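Local structure of VESB protease (Vibrio cholerae, 4LK4) at residues P134-G139 with T207-L212; V158-V163 with G201-K206; K263-F268 with S293-G298. The protein probably cleaves peptide bonds as a secreted serine endopeptidase of the trypsin-like S1 family. The protein carries 1 engineered substitution. One frame throughout, in Å; residues are numbered along the deposited sequence.

Contact 1 (P134-G139 with T207-L212); sequences PLTVAG and TGREQL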
ATOM      1  N   PRO A 134       2.590  -9.899  22.563  1.00 50.46           N
ATOM      2  CA  PRO A 134       3.603 -10.480  21.699  1.00 48.37           C
ATOM      3  C   PRO A 134       3.207 -10.388  20.228  1.00 46.61           C
ATOM      4  O   PRO A 134       2.076 -10.729  19.884  1.00 47.15           O
ATOM      5  CB  PRO A 134       3.634 -11.953  22.157  1.00 49.58           C
ATOM      6  CG  PRO A 134       3.093 -11.927  23.556  1.00 51.98           C
ATOM      7  CD  PRO A 134       2.028 -10.898  23.503  1.00 51.96           C
ATOM      8  N   LEU A 135       4.123  -9.942  19.371  1.00 44.70           N
ATOM      9  CA  LEU A 135       3.874  -9.887  17.950  1.00 43.04           C
ATOM     10  C   LEU A 135       5.015 -10.561  17.220  1.00 42.60           C
ATOM     11  O   LEU A 135       6.117 -10.669  17.750  1.00 42.27           O
ATOM     12  CB  LEU A 135       3.766  -8.424  17.490  1.00 42.63           C
ATOM     13  CG  LEU A 135       2.851  -7.521  18.326  1.00 43.82           C
ATOM     14  CD1 LEU A 135       3.012  -6.083  17.856  1.00 43.54           C
ATOM     15  CD2 LEU A 135       1.406  -7.936  18.202  1.00 44.00           C
ATOM     16  N   THR A 136       4.750 -10.980  15.981  1.00 42.54           N
ATOM     17  CA  THR A 136       5.742 -11.590  15.135  1.00 42.27           C
ATOM     18  C   THR A 136       5.826 -10.900  13.772  1.00 40.80           C
ATOM     19  O   THR A 136       4.823 -10.762  13.100  1.00 39.67           O
ATOM     20  CB  THR A 136       5.422 -13.077  14.925  1.00 44.69           C
ATOM     21  OG1 THR A 136       5.205 -13.716  16.195  1.00 46.80           O
ATOM     22  CG2 THR A 136       6.572 -13.770  14.207  1.00 44.43           C
ATOM     23  N   VAL A 137       7.052 -10.535  13.387  1.00 40.07           N
ATOM     24  CA  VAL A 137       7.398  -9.883  12.147  1.00 39.70           C
ATOM     25  C   VAL A 137       8.028 -10.885  11.218  1.00 40.17           C
ATOM     26  O   VAL A 137       8.752 -11.766  11.658  1.00 41.97           O
ATOM     27  CB  VAL A 137       8.510  -8.841  12.357  1.00 40.31           C
ATOM     28  CG1 VAL A 137       8.671  -8.004  11.109  1.00 40.56           C
ATOM     29  CG2 VAL A 137       8.168  -7.920  13.507  1.00 41.79           C
ATOM     30  N   ALA A 138       7.819 -10.742   9.925  1.00 39.74           N
ATOM     31  CA  ALA A 138       8.400 -11.692   8.986  1.00 40.61           C
ATOM     32  C   ALA A 138       8.934 -10.972   7.765  1.00 39.99           C
ATOM     33  O   ALA A 138       8.360  -9.995   7.305  1.00 40.52           O
ATOM     34  CB  ALA A 138       7.388 -12.750   8.584  1.00 41.02           C
ATOM     35  N   GLY A 139      10.059 -11.454   7.261  1.00 40.19           N
ATOM     36  CA  GLY A 139      10.637 -10.910   6.057  1.00 39.50           C
ATOM     37  C   GLY A 139      12.066 -11.357   5.897  1.00 40.13           C
ATOM     38  O   GLY A 139      12.592 -12.092   6.746  1.00 40.98           O
ATOM     39  N   THR A 207      -0.627 -14.637  18.977  1.00 56.13           N
ATOM     40  CA  THR A 207      -1.801 -15.502  19.121  1.00 59.35           C
ATOM     41  C   THR A 207      -2.927 -15.027  18.194  1.00 58.70           C
ATOM     42  O   THR A 207      -3.446 -13.932  18.377  1.00 58.10           O
ATOM     43  CB  THR A 207      -2.339 -15.515  20.576  1.00 61.51           C
ATOM     44  OG1 THR A 207      -1.256 -15.704  21.490  1.00 61.93           O
ATOM     45  CG2 THR A 207      -3.343 -16.645  20.772  1.00 64.78           C
ATOM     46  N   GLY A 208      -3.312 -15.848  17.219  1.00 59.91           N
ATOM     47  CA  GLY A 208      -4.373 -15.490  16.252  1.00 59.96           C
ATOM     48  C   GLY A 208      -3.849 -15.136  14.864  1.00 58.39           C
ATOM     49  O   GLY A 208      -4.519 -15.360  13.860  1.00 58.72           O
ATOM     50  N   ARG A 209      -2.648 -14.568  14.798  1.00 56.56           N
ATOM     51  CA  ARG A 209      -1.947 -14.350  13.516  1.00 55.31           C
ATOM     52  C   ARG A 209      -2.534 -13.257  12.640  1.00 52.72           C
ATOM     53  O   ARG A 209      -2.171 -13.160  11.477  1.00 51.29           O
ATOM     54  CB  ARG A 209      -1.879 -15.628  12.656  1.00 58.14           C
ATOM     55  CG  ARG A 209      -1.558 -16.923  13.378  1.00 62.56           C
ATOM     56  CD  ARG A 209      -0.283 -16.840  14.186  1.00 62.87           C
ATOM     57  NE  ARG A 209       0.897 -16.698  13.339  1.00 62.69           N
ATOM     58  CZ  ARG A 209       2.137 -16.652  13.813  1.00 64.16           C
ATOM     59  NH1 ARG A 209       2.369 -16.745  15.138  1.00 64.78           N
ATOM     60  NH2 ARG A 209       3.150 -16.517  12.965  1.00 64.42           N
ATOM     61  N   GLU A 210      -3.442 -12.453  13.167  1.00 52.86           N
ATOM     62  CA  GLU A 210      -4.065 -11.405  12.360  1.00 52.52           C
ATOM     63  C   GLU A 210      -2.941 -10.390  12.085  1.00 48.87           C
ATOM     64  O   GLU A 210      -2.108 -10.134  12.964  1.00 46.56           O
ATOM     65  CB  GLU A 210      -5.250 -10.751  13.101  1.00 55.84           C
ATOM     66  CG  GLU A 210      -6.418 -11.685  13.512  1.00 61.04           C
ATOM     67  CD  GLU A 210      -6.229 -12.462  14.852  1.00 64.49           C
ATOM     68  OE1 GLU A 210      -5.190 -12.339  15.571  1.00 63.78           O
ATOM     69  OE2 GLU A 210      -7.159 -13.227  15.210  1.00 69.17           O
ATOM     70  N   GLN A 211      -2.883  -9.847  10.868  1.00 46.60           N
ATOM     71  CA  GLN A 211      -1.884  -8.833  10.566  1.00 44.48           C
ATOM     72  C   GLN A 211      -2.290  -7.527  11.190  1.00 43.72           C
ATOM     73  O   GLN A 211      -3.288  -6.942  10.815  1.00 45.01           O
ATOM     74  CB  GLN A 211      -1.689  -8.639   9.071  1.00 44.17           C
ATOM     75  CG  GLN A 211      -0.704  -7.535   8.755  1.00 43.07           C
ATOM     76  CD  GLN A 211      -0.342  -7.467   7.273  1.00 42.68           C
ATOM     77  OE1 GLN A 211      -0.791  -8.271   6.450  1.00 43.37           O
ATOM     78  NE2 GLN A 211       0.491  -6.513   6.939  1.00 42.09           N
ATOM     79  N   LEU A 212      -1.515  -7.097  12.170  1.00 42.50           N
ATOM     80  CA  LEU A 212      -1.770  -5.883  12.900  1.00 41.90           C
ATOM     81  C   LEU A 212      -1.066  -4.709  12.211  1.00 40.54           C
ATOM     82  O   LEU A 212      -1.469  -3.572  12.350  1.00 41.04           O
ATOM     83  CB  LEU A 212      -1.211  -6.027  14.306  1.00 41.85           C
ATOM     84  CG  LEU A 212      -1.336  -4.828  15.247  1.00 42.18           C
ATOM     85  CD1 LEU A 212      -2.779  -4.602  15.636  1.00 43.90           C
ATOM     86  CD2 LEU A 212      -0.520  -5.064  16.502  1.00 42.36           C
TER
HETATM   87  O   HOH W   1      -0.047 -12.161  20.948  1.00 41.70           O
HETATM   88  O   HOH W   2       5.057 -16.654  16.071  1.00 45.29           O

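Contact 2 (V158-V163 with G201-K206); sequences VDVDLV and GPIVVK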
ATOM      1  N   VAL A 158      10.775 -13.049  13.621  1.00 47.22           N
ATOM      2  CA  VAL A 158      11.251 -12.707  14.952  1.00 48.95           C
ATOM      3  C   VAL A 158      10.103 -12.159  15.797  1.00 49.21           C
ATOM      4  O   VAL A 158       9.152 -11.551  15.282  1.00 48.24           O
ATOM      5  CB  VAL A 158      12.394 -11.681  14.878  1.00 49.58           C
ATOM      6  CG1 VAL A 158      11.909 -10.369  14.287  1.00 48.53           C
ATOM      7  CG2 VAL A 158      13.056 -11.468  16.242  1.00 51.98           C
ATOM      8  N   ASP A 159      10.174 -12.372  17.093  1.00 51.55           N
ATOM      9  CA  ASP A 159       9.169 -11.815  17.971  1.00 52.19           C
ATOM     10  C   ASP A 159       9.591 -10.449  18.477  1.00 52.72           C
ATOM     11  O   ASP A 159      10.768 -10.177  18.669  1.00 53.89           O
ATOM     12  CB  ASP A 159       8.854 -12.764  19.113  1.00 54.79           C
ATOM     13  CG  ASP A 159       7.905 -13.894  18.686  1.00 55.76           C
ATOM     14  OD1 ASP A 159       7.232 -13.767  17.626  1.00 55.24           O
ATOM     15  OD2 ASP A 159       7.798 -14.895  19.428  1.00 58.59           O
ATOM     16  N   VAL A 160       8.592  -9.595  18.648  1.00 52.10           N
ATOM     17  CA  VAL A 160       8.765  -8.266  19.168  1.00 53.66           C
ATOM     18  C   VAL A 160       7.596  -8.002  20.084  1.00 54.26           C
ATOM     19  O   VAL A 160       6.541  -8.595  19.919  1.00 52.63           O
ATOM     20  CB  VAL A 160       8.768  -7.223  18.027  1.00 52.90           C
ATOM     21  CG1 VAL A 160       9.942  -7.449  17.105  1.00 53.23           C
ATOM     22  CG2 VAL A 160       7.492  -7.280  17.219  1.00 50.90           C
ATOM     23  N   ASP A 161       7.781  -7.096  21.031  1.00 46.09           N
ATOM     24  CA  ASP A 161       6.704  -6.684  21.967  1.00 48.04           C
ATOM     25  C   ASP A 161       6.098  -5.322  21.624  1.00 46.62           C
ATOM     26  O   ASP A 161       6.824  -4.366  21.336  1.00 47.91           O
ATOM     27  CB  ASP A 161       7.252  -6.596  23.388  1.00 51.64           C
ATOM     28  CG  ASP A 161       7.460  -7.951  24.028  1.00 55.19           C
ATOM     29  OD1 ASP A 161       7.135  -8.990  23.403  1.00 57.24           O
ATOM     30  OD2 ASP A 161       7.952  -7.976  25.183  1.00 59.47           O
ATOM     31  N   LEU A 162       4.776  -5.211  21.714  1.00 46.20           N
ATOM     32  CA  LEU A 162       4.101  -3.916  21.546  1.00 45.70           C
ATOM     33  C   LEU A 162       4.572  -2.940  22.624  1.00 47.59           C
ATOM     34  O   LEU A 162       4.679  -3.317  23.761  1.00 49.77           O
ATOM     35  CB  LEU A 162       2.588  -4.091  21.608  1.00 45.53           C
ATOM     36  CG  LEU A 162       1.682  -2.912  21.222  1.00 44.89           C
ATOM     37  CD1 LEU A 162       1.987  -2.307  19.851  1.00 42.43           C
ATOM     38  CD2 LEU A 162       0.228  -3.367  21.301  1.00 45.65           C
ATOM     39  N   VAL A 163       4.879  -1.710  22.221  1.00 48.13           N
ATOM     40  CA  VAL A 163       5.324  -0.614  23.080  1.00 50.13           C
ATOM     41  C   VAL A 163       4.167   0.369  23.363  1.00 51.72           C
ATOM     42  O   VAL A 163       3.270   0.504  22.541  1.00 48.83           O
ATOM     43  CB  VAL A 163       6.445   0.161  22.347  1.00 49.00           C
ATOM     44  CG1 VAL A 163       6.927   1.383  23.129  1.00 50.02           C
ATOM     45  CG2 VAL A 163       7.611  -0.761  22.026  1.00 49.12           C
ATOM     46  N   GLY A 201       6.705  -5.722   4.979  1.00 39.93           N
ATOM     47  CA  GLY A 201       6.280  -7.010   5.450  1.00 39.76           C
ATOM     48  C   GLY A 201       5.353  -6.897   6.641  1.00 39.10           C
ATOM     49  O   GLY A 201       5.257  -5.854   7.292  1.00 39.38           O
ATOM     50  N   PRO A 202       4.661  -7.976   6.925  1.00 38.79           N
ATOM     51  CA  PRO A 202       3.651  -8.012   7.961  1.00 39.05           C
ATOM     52  C   PRO A 202       4.196  -8.169   9.375  1.00 39.27           C
ATOM     53  O   PRO A 202       5.172  -8.872   9.595  1.00 39.80           O
ATOM     54  CB  PRO A 202       2.889  -9.292   7.622  1.00 40.00           C
ATOM     55  CG  PRO A 202       3.938 -10.199   7.029  1.00 39.99           C
ATOM     56  CD  PRO A 202       4.737  -9.243   6.177  1.00 39.23           C
ATOM     57  N   ILE A 203       3.504  -7.575  10.335  1.00 39.30           N
ATOM     58  CA  ILE A 203       3.673  -7.929  11.737  1.00 39.43           C
ATOM     59  C   ILE A 203       2.284  -8.390  12.173  1.00 40.02           C
ATOM     60  O   ILE A 203       1.293  -7.733  11.898  1.00 39.59           O
ATOM     61  CB  ILE A 203       4.254  -6.735  12.554  1.00 39.28           C
ATOM     62  CG1 ILE A 203       4.403  -7.052  14.033  1.00 39.88           C
ATOM     63  CG2 ILE A 203       3.411  -5.473  12.396  1.00 39.01           C
ATOM     64  CD1 ILE A 203       5.153  -5.951  14.777  1.00 39.86           C
ATOM     65  N   VAL A 204       2.218  -9.539  12.828  1.00 41.33           N
ATOM     66  CA  VAL A 204       0.962 -10.185  13.142  1.00 42.79           C
ATOM     67  C   VAL A 204       0.866 -10.398  14.634  1.00 44.23           C
ATOM     68  O   VAL A 204       1.880 -10.512  15.309  1.00 45.01           O
ATOM     69  CB  VAL A 204       0.845 -11.556  12.418  1.00 44.15           C
ATOM     70  CG1 VAL A 204       1.114 -11.399  10.930  1.00 43.92           C
ATOM     71  CG2 VAL A 204       1.808 -12.576  12.979  1.00 44.92           C
ATOM     72  N   VAL A 205      -0.347 -10.493  15.158  1.00 46.23           N
ATOM     73  CA  VAL A 205      -0.533 -10.807  16.585  1.00 47.60           C
ATOM     74  C   VAL A 205      -0.104 -12.255  16.760  1.00 50.42           C
ATOM     75  O   VAL A 205      -0.599 -13.141  16.059  1.00 52.02           O
ATOM     76  CB  VAL A 205      -1.996 -10.626  17.030  1.00 48.77           C
ATOM     77  CG1 VAL A 205      -2.135 -10.803  18.527  1.00 50.11           C
ATOM     78  CG2 VAL A 205      -2.504  -9.243  16.644  1.00 47.74           C
ATOM     79  N   LYS A 206       0.819 -12.512  17.688  1.00 51.85           N
ATOM     80  CA  LYS A 206       1.395 -13.843  17.828  1.00 53.37           C
ATOM     81  C   LYS A 206       0.325 -14.909  18.083  1.00 55.57           C
ATOM     82  O   LYS A 206       0.369 -15.963  17.446  1.00 56.01           O
ATOM     83  CB  LYS A 206       2.466 -13.857  18.906  1.00 54.96           C
ATOM     84  CG  LYS A 206       3.074 -15.227  19.163  1.00 58.10           C
ATOM     85  CD  LYS A 206       4.413 -15.060  19.858  1.00 59.51           C
ATOM     86  CE  LYS A 206       5.047 -16.403  20.219  1.00 62.70           C
ATOM     87  NZ  LYS A 206       5.906 -16.887  19.091  1.00 62.93           N
TER

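Contact 3 (K263-F268 with S293-G298); sequences KVSQSF and SVLSDG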
ATOM      1  N   LYS A 263      -0.402  25.105 -20.074  1.00101.75           N
ATOM      2  CA  LYS A 263      -1.394  24.049 -19.973  1.00 98.99           C
ATOM      3  C   LYS A 263      -0.740  22.679 -20.114  1.00 96.59           C
ATOM      4  O   LYS A 263      -0.185  22.348 -21.166  1.00 98.81           O
ATOM      5  CB  LYS A 263      -2.504  24.201 -21.027  1.00102.87           C
ATOM      6  CG  LYS A 263      -3.866  24.598 -20.456  1.00104.35           C
ATOM      7  CD  LYS A 263      -4.998  24.360 -21.456  1.00107.04           C
ATOM      8  CE  LYS A 263      -6.368  24.273 -20.786  1.00105.86           C
ATOM      9  NZ  LYS A 263      -6.915  25.607 -20.397  1.00108.48           N
ATOM     10  N   VAL A 264      -0.799  21.900 -19.036  1.00 91.72           N
ATOM     11  CA  VAL A 264      -0.399  20.506 -19.071  1.00 89.79           C
ATOM     12  C   VAL A 264      -1.620  19.617 -18.956  1.00 85.56           C
ATOM     13  O   VAL A 264      -2.482  19.847 -18.132  1.00 82.69           O
ATOM     14  CB  VAL A 264       0.577  20.128 -17.945  1.00 88.69           C
ATOM     15  CG1 VAL A 264       1.163  18.756 -18.234  1.00 87.30           C
ATOM     16  CG2 VAL A 264       1.691  21.160 -17.841  1.00 94.29           C
ATOM     17  N   SER A 265      -1.654  18.588 -19.788  1.00 85.65           N
ATOM     18  CA  SER A 265      -2.784  17.692 -19.909  1.00 83.72           C
ATOM     19  C   SER A 265      -2.356  16.269 -19.522  1.00 77.99           C
ATOM     20  O   SER A 265      -1.185  15.905 -19.639  1.00 76.09           O
ATOM     21  CB  SER A 265      -3.292  17.743 -21.361  1.00 88.99           C
ATOM     22  OG  SER A 265      -4.350  16.826 -21.578  1.00 91.19           O
ATOM     23  N   GLN A 266      -3.310  15.461 -19.079  1.00 74.48           N
ATOM     24  CA  GLN A 266      -3.002  14.086 -18.665  1.00 71.95           C
ATOM     25  C   GLN A 266      -4.260  13.236 -18.593  1.00 67.00           C
ATOM     26  O   GLN A 266      -5.195  13.586 -17.938  1.00 64.32           O
ATOM     27  CB  GLN A 266      -2.308  14.092 -17.302  1.00 71.37           C
ATOM     28  CG  GLN A 266      -1.955  12.715 -16.776  1.00 71.92           C
ATOM     29  CD  GLN A 266      -0.928  12.035 -17.650  1.00 75.95           C
ATOM     30  OE1 GLN A 266       0.093  12.627 -17.988  1.00 80.57           O
ATOM     31  NE2 GLN A 266      -1.203  10.801 -18.046  1.00 76.12           N
ATOM     32  N   SER A 267      -4.264  12.113 -19.279  1.00 67.55           N
ATOM     33  CA  SER A 267      -5.370  11.176 -19.221  1.00 67.69           C
ATOM     34  C   SER A 267      -5.299  10.214 -17.986  1.00 62.46           C
ATOM     35  O   SER A 267      -4.212   9.872 -17.514  1.00 59.77           O
ATOM     36  CB  SER A 267      -5.378  10.377 -20.526  1.00 72.97           C
ATOM     37  OG  SER A 267      -6.476   9.487 -20.564  1.00 77.37           O
ATOM     38  N   PHE A 268      -6.464   9.807 -17.480  1.00 58.96           N
ATOM     39  CA  PHE A 268      -6.578   8.854 -16.366  1.00 55.60           C
ATOM     40  C   PHE A 268      -7.610   7.789 -16.722  1.00 55.73           C
ATOM     41  O   PHE A 268      -8.702   8.126 -17.158  1.00 56.06           O
ATOM     42  CB  PHE A 268      -7.061   9.549 -15.101  1.00 53.68           C
ATOM     43  CG  PHE A 268      -6.049  10.429 -14.461  1.00 53.15           C
ATOM     44  CD1 PHE A 268      -5.820  11.677 -14.936  1.00 55.03           C
ATOM     45  CD2 PHE A 268      -5.344  10.003 -13.362  1.00 52.94           C
ATOM     46  CE1 PHE A 268      -4.903  12.509 -14.334  1.00 55.14           C
ATOM     47  CE2 PHE A 268      -4.418  10.826 -12.755  1.00 52.76           C
ATOM     48  CZ  PHE A 268      -4.215  12.094 -13.237  1.00 53.55           C
ATOM     49  N   SER A 293      -9.024  21.964 -14.972  1.00 76.24           N
ATOM     50  CA  SER A 293     -10.077  21.869 -15.965  1.00 77.07           C
ATOM     51  C   SER A 293     -10.140  20.438 -16.501  1.00 73.97           C
ATOM     52  O   SER A 293      -9.157  19.705 -16.438  1.00 70.82           O
ATOM     53  CB  SER A 293      -9.861  22.900 -17.093  1.00 81.95           C
ATOM     54  OG  SER A 293      -8.517  22.925 -17.590  1.00 83.48           O
ATOM     55  N   VAL A 294     -11.311  20.039 -16.987  1.00 74.63           N
ATOM     56  CA  VAL A 294     -11.516  18.725 -17.585  1.00 73.60           C
ATOM     57  C   VAL A 294     -11.631  18.880 -19.089  1.00 77.10           C
ATOM     58  O   VAL A 294     -12.635  19.350 -19.576  1.00 80.97           O
ATOM     59  CB  VAL A 294     -12.820  18.077 -17.077  1.00 72.37           C
ATOM     60  CG1 VAL A 294     -13.051  16.718 -17.740  1.00 71.16           C
ATOM     61  CG2 VAL A 294     -12.781  17.950 -15.569  1.00 70.22           C
ATOM     62  N   LEU A 295     -10.624  18.474 -19.840  1.00 78.14           N
ATOM     63  CA  LEU A 295     -10.697  18.607 -21.292  1.00 82.08           C
ATOM     64  C   LEU A 295     -11.655  17.608 -21.914  1.00 82.84           C
ATOM     65  O   LEU A 295     -12.259  17.881 -22.929  1.00 87.89           O
ATOM     66  CB  LEU A 295      -9.318  18.423 -21.909  1.00 83.12           C
ATOM     67  CG  LEU A 295      -8.245  19.357 -21.356  1.00 83.48           C
ATOM     68  CD1 LEU A 295      -6.995  19.270 -22.216  1.00 85.21           C
ATOM     69  CD2 LEU A 295      -8.751  20.792 -21.272  1.00 86.90           C
ATOM     70  N   SER A 296     -11.785  16.449 -21.297  1.00 80.79           N
ATOM     71  CA  SER A 296     -12.540  15.346 -21.864  1.00 81.85           C
ATOM     72  C   SER A 296     -12.903  14.419 -20.712  1.00 77.96           C
ATOM     73  O   SER A 296     -12.046  14.090 -19.916  1.00 74.27           O
ATOM     74  CB  SER A 296     -11.668  14.591 -22.871  1.00 83.75           C
ATOM     75  OG  SER A 296     -12.468  13.815 -23.747  1.00 86.91           O
ATOM     76  N   ASP A 297     -14.177  14.042 -20.615  1.00 78.68           N
ATOM     77  CA  ASP A 297     -14.652  13.098 -19.609  1.00 74.66           C
ATOM     78  C   ASP A 297     -15.339  11.948 -20.321  1.00 74.83           C
ATOM     79  O   ASP A 297     -16.543  11.973 -20.534  1.00 76.42           O
ATOM     80  CB  ASP A 297     -15.616  13.781 -18.635  1.00 75.41           C
ATOM     81  CG  ASP A 297     -16.118  12.846 -17.521  1.00 74.49           C
ATOM     82  OD1 ASP A 297     -15.893  11.622 -17.546  1.00 73.65           O
ATOM     83  OD2 ASP A 297     -16.763  13.357 -16.600  1.00 77.87           O
ATOM     84  N   GLY A 298     -14.554  10.942 -20.685  1.00 73.15           N
ATOM     85  CA  GLY A 298     -15.075   9.739 -21.310  1.00 74.94           C
ATOM     86  C   GLY A 298     -16.092   9.012 -20.456  1.00 74.38           C
ATOM     87  O   GLY A 298     -17.013   8.393 -20.978  1.00 76.34           O
TER

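Contact 1 (P134-G139 with T207-L212)
Leu135 and Leu212 meet across strand 202-205, the strand that lies between theirs in the second beta-barrel of this trypsin-like protease. Leu135 runs from a CB packed against Val160 and Ile203 out to a fork of methyls. Its CG, beside the backbone N (chi1 -48°), carries that fork toward the other segment, and both methyls end on one atom: CD1 and CD2 of Leu135 each lie 3.9 Å from Leu212 CD2. The two leucines cross at about a right angle, and Phe185 touches both of them.

The polar link runs from Thr136 to Arg209, whose CA atoms are 8.3 Å apart. Arg209 starts out away from strand 134-139, but three successive turns of the same sense along the chain (chi1 to chi3, -42° to -67°) fold its guanidinium back. There is still no direct bond, as Thr136 OG1 and Arg209 NH1 stay 4.3 Å apart. A water spans the gap: it donates a hydrogen bond to Thr136 OG1 at 2.9 Å and accepts one from Arg209 NH1 at 2.8 Å, in plane at the guanidinium edge. NH1 also binds Lys206 O, and Thr136 OG1 pairs with Asp159. A second water donates to Pro134 O at 2.8 Å and accepts from Thr207 N.

With no direct hydrogen bond across it, the contact depends on one leucine pair and on two bridging waters.

Contact 2 (V158-V163 with G201-K206)
Asp159 and Lys206 form a salt bridge, and Val160 packs on Ile203, within the C-terminal barrel of the chymotrypsin-like fold. Strand 134-139 runs between the two segments and bonds to both, so only side chains make this contact.

On the inner side a single pair of methyls is packed into the core. Ile203 points at strand 156-162 with CG1 anti to its backbone N (chi1 178°), and the chain carries on extended until Ile203 CD1 stops 3.6 Å from Val160 CG2. The two side chains meet at a slant. That valine methyl is the branch wedged between its own backbone N and carbonyl carbon. Val137 touches both residues from the middle strand, while Ala187 and Arg189 of strand 184-189 lie against Val160, so the pair is well buried.

The side toward solvent is built differently, as a bridge from a more open residue. Lys206, partly exposed just past the end of strand 202-205, reaches out with its first three torsions extended and bends only at the last (chi4 90°), which brings the ammonium to the carboxylate. Lys206 NZ donates to Asp159 OD2 at 2.8 Å, using the syn lone pair, the one on the OD1 side. Asp159 itself is buried, and beside its bond to Thr136 it has another partner, Ile11 N, on OD2. Several donors around one carboxylate would probably favour its charged form. The lysine crosses Asp159 at about a right angle, and Lys206 CE also lies 3.2 Å from Asp159 OD2.

Contact 3 (K263-F268 with S293-G298)
Lys263 opens the contact by stretching over toward Ser293 and Leu295. Its chain runs long to CE and then bends at chi4 (77°). Lys263 CE passes 4.1 Å from Ser293 OG and 4.2 Å from Leu295 CD2. Lys263 NZ stands 4.2 Å from that same Ser293 OG, too far for a hydrogen bond, so the end of the lysine only brushes Ser293, and CE alone meets Leu295.

Val264 points the other way. Ser265 turns its hydroxyl to the second segment: Ser265 OG, anti to the backbone N (chi1 176°), lies 3.7 Å from Leu295 CD1, with CB of the serine 4.1 Å from the same methyl. This is a hydroxyl resting beside a methyl group. A weak hydrogen bond to Glu314 OE2 gives that OG a polar partner.

Glu314 belongs to strand 310-319, which separates the two segments in the sheet of the Ig-like domain and pairs antiparallel with both, so they run parallel to each other with a strand between them. Strand 292-297 is the outermost on that side. Here Leu295 and Ser296 both face Glu314 in a classic beta bulge, at the corner the chain turns at Leu295.

Further along, Gln266 points away from the second segment as Val264 does, and both side chains rest on Leu256. Gln266 NE2 donates to Ser267 O at 3.2 Å, fairly straight (161°), approaching a lone pair of that carbonyl in its plane. Phe268 ends the segment on the buried side, against Val315, and its ring meets that of Phe329 edge-to-face.

Overall arrangement
Contacts 1 and 2 are buried neighbours in one sheet of the trypsin-like part, their centres about 5 Å apart, and contact 2 is nested along the chain inside the loop that contact 1 closes. Strands 134-139 and 202-205 tie them together. Contact 3 lies at the surface of the Ig-like domain, on the opposite side of the chain's centre, its centre about 44 Å from that of contact 1. All three reach across an intervening strand. The chemistry differs: both barrel contacts have apolar packing, joined by water bridges in contact 1 and by an ion pair in contact 2, whereas contact 3 has only loose touches among a lysine stem, hydroxyls and a leucine.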